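Calcium homeostasis modulator 1 (PDB 6LMT) probably forms a large-pore ion channel in the membrane, built here from eight copies of the subunit. Local coordinates at residues Ala78-Trp81 / Lys82-Thr85. Residues are numbered along the deposited sequence; the frame is centred on the assembly and turned at random.
Sequences AEEW and KRPT
Arg83, Lys82 and Glu79 carry this contact, a compact example of how backbone bonds and charged side chains combine where a helix ends. Arg83 folds back over the turn it has just left. Its CG stands anti to its own carbonyl carbon (chi1 -67°), which lays the aliphatic part of the chain over the carbonyl of Glu79, and the guanidinium continues toward two acidic side chains. Glu79 meets the shaft of this arginine rather than its head: Glu79 OE2 lies 3.5 Å from Arg83 CD. Glu79 OE2 is 4.5 Å from Arg83 NE and well out of the guanidinium plane, so the attraction is one of charge alone, with no N-H aimed at this oxygen. Glu80 runs alongside Arg83, pointing the same way, and makes a long salt bridge from Glu80 OE2 to Arg83 NH1 at 3.8 Å, the carboxylate and guanidinium planes turned 55° apart. The two carboxylates probably both help to balance the arginine's charge, Glu80 through the long bridge and Glu79 more distantly.

Lys82 N donates to Ala78 O at 3.1 Å, the i+4 to i bond of an alpha-helix. The next such bond, from Arg83 N to Glu79 O, is weak at 3.4 Å. Lys82 CB rests on Ala78 O, while the bent end of the lysine leads away from the turn. Arg88, from the following loop, hydrogen-bonds to Trp81 O and Arg83 O and makes a cation-pi contact with the Trp81 indole, and Cys205 of a neighbouring subunit packs on Glu79 and Lys82. Arg83 is the first residue to leave helical geometry, and Pro84 has no amide hydrogen to continue the backbone series: the C-terminal end of helix 74-82.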
ATOM      1  N   ALA A  78      -1.156  28.456 -35.409  1.00133.30           N
ATOM      2  CA  ALA A  78      -0.726  29.847 -35.492  1.00133.30           C
ATOM      3  C   ALA A  78       0.171  30.078 -36.696  1.00133.30           C
ATOM      4  O   ALA A  78       0.179  31.182 -37.255  1.00133.30           O
ATOM      5  CB  ALA A  78      -0.004  30.263 -34.218  1.00133.30           C
ATOM      6  N   GLU A  79       0.926  29.053 -37.099  1.00138.77           N
ATOM      7  CA  GLU A  79       1.716  29.118 -38.322  1.00138.77           C
ATOM      8  C   GLU A  79       0.826  29.282 -39.546  1.00138.77           C
ATOM      9  O   GLU A  79       1.103  30.109 -40.418  1.00138.77           O
ATOM     10  CB  GLU A  79       2.573  27.861 -38.451  1.00138.77           C
ATOM     11  CG  GLU A  79       3.354  27.769 -39.746  1.00138.77           C
ATOM     12  CD  GLU A  79       4.472  28.775 -39.833  1.00138.77           C
ATOM     13  OE1 GLU A  79       5.038  29.112 -38.780  1.00138.77           O
ATOM     14  OE2 GLU A  79       4.775  29.247 -40.948  1.00138.77           O
ATOM     15  N   GLU A  80      -0.261  28.514 -39.614  1.00142.64           N
ATOM     16  CA  GLU A  80      -1.150  28.573 -40.768  1.00142.64           C
ATOM     17  C   GLU A  80      -1.929  29.874 -40.841  1.00142.64           C
ATOM     18  O   GLU A  80      -2.196  30.368 -41.937  1.00142.64           O
ATOM     19  CB  GLU A  80      -2.129  27.405 -40.736  1.00142.64           C
ATOM     20  CG  GLU A  80      -1.469  26.064 -40.877  1.00142.64           C
ATOM     21  CD  GLU A  80      -0.876  25.862 -42.238  1.00142.64           C
ATOM     22  OE1 GLU A  80      -1.459  26.365 -43.220  1.00142.64           O
ATOM     23  OE2 GLU A  80       0.181  25.205 -42.329  1.00142.64           O
ATOM     24  N   TRP A  81      -2.298  30.445 -39.701  1.00147.05           N
ATOM     25  CA  TRP A  81      -3.067  31.679 -39.736  1.00147.05           C
ATOM     26  C   TRP A  81      -2.187  32.878 -40.062  1.00147.05           C
ATOM     27  O   TRP A  81      -2.670  33.863 -40.630  1.00147.05           O
ATOM     28  CB  TRP A  81      -3.774  31.882 -38.403  1.00147.05           C
ATOM     29  CG  TRP A  81      -4.667  33.060 -38.388  1.00147.05           C
ATOM     30  CD1 TRP A  81      -4.396  34.285 -37.858  1.00147.05           C
ATOM     31  CD2 TRP A  81      -5.992  33.131 -38.915  1.00147.05           C
ATOM     32  NE1 TRP A  81      -5.472  35.121 -38.028  1.00147.05           N
ATOM     33  CE2 TRP A  81      -6.466  34.436 -38.675  1.00147.05           C
ATOM     34  CE3 TRP A  81      -6.825  32.221 -39.569  1.00147.05           C
ATOM     35  CZ2 TRP A  81      -7.735  34.852 -39.065  1.00147.05           C
ATOM     36  CZ3 TRP A  81      -8.088  32.636 -39.956  1.00147.05           C
ATOM     37  CH2 TRP A  81      -8.531  33.940 -39.702  1.00147.05           C
ATOM     38  N   LYS A  82      -0.902  32.815 -39.719  1.00146.35           N
ATOM     39  CA  LYS A  82      -0.002  33.923 -40.006  1.00146.35           C
ATOM     40  C   LYS A  82       0.315  34.020 -41.494  1.00146.35           C
ATOM     41  O   LYS A  82       0.535  35.122 -42.008  1.00146.35           O
ATOM     42  CB  LYS A  82       1.277  33.764 -39.183  1.00146.35           C
ATOM     43  CG  LYS A  82       2.221  34.948 -39.214  1.00146.35           C
ATOM     44  CD  LYS A  82       3.404  34.717 -38.294  1.00146.35           C
ATOM     45  CE  LYS A  82       2.982  34.784 -36.828  1.00146.35           C
ATOM     46  NZ  LYS A  82       2.563  36.155 -36.407  1.00146.35           N
ATOM     47  N   ARG A  83       0.301  32.892 -42.196  1.00149.12           N
ATOM     48  CA  ARG A  83       0.640  32.859 -43.606  1.00149.12           C
ATOM     49  C   ARG A  83      -0.487  33.459 -44.450  1.00149.12           C
ATOM     50  O   ARG A  83      -1.662  33.342 -44.097  1.00149.12           O
ATOM     51  CB  ARG A  83       0.931  31.420 -44.025  1.00149.12           C
ATOM     52  CG  ARG A  83       2.193  30.897 -43.368  1.00149.12           C
ATOM     53  CD  ARG A  83       2.423  29.416 -43.577  1.00149.12           C
ATOM     54  NE  ARG A  83       2.784  29.090 -44.947  1.00149.12           N
ATOM     55  CZ  ARG A  83       2.948  27.852 -45.391  1.00149.12           C
ATOM     56  NH1 ARG A  83       2.788  26.830 -44.565  1.00149.12           N
ATOM     57  NH2 ARG A  83       3.282  27.637 -46.658  1.00149.12           N
ATOM     58  N   PRO A  84      -0.148  34.125 -45.557  1.00152.79           N
ATOM     59  CA  PRO A  84      -1.166  34.831 -46.344  1.00152.79           C
ATOM     60  C   PRO A  84      -2.098  33.885 -47.086  1.00152.79           C
ATOM     61  O   PRO A  84      -1.815  32.700 -47.274  1.00152.79           O
ATOM     62  CB  PRO A  84      -0.337  35.655 -47.336  1.00152.79           C
ATOM     63  CG  PRO A  84       1.008  35.763 -46.712  1.00152.79           C
ATOM     64  CD  PRO A  84       1.213  34.467 -46.007  1.00152.79           C
ATOM     65  N   THR A  85      -3.227  34.445 -47.518  1.00155.35           N
ATOM     66  CA  THR A  85      -4.219  33.686 -48.270  1.00155.35           C
ATOM     67  C   THR A  85      -3.688  33.365 -49.663  1.00155.35           C
ATOM     68  O   THR A  85      -3.211  34.251 -50.379  1.00155.35           O
ATOM     69  CB  THR A  85      -5.531  34.460 -48.355  1.00155.35           C
ATOM     70  OG1 THR A  85      -5.294  35.749 -48.936  1.00155.35           O
ATOM     71  CG2 THR A  85      -6.143  34.621 -46.976  1.00155.35           C
TER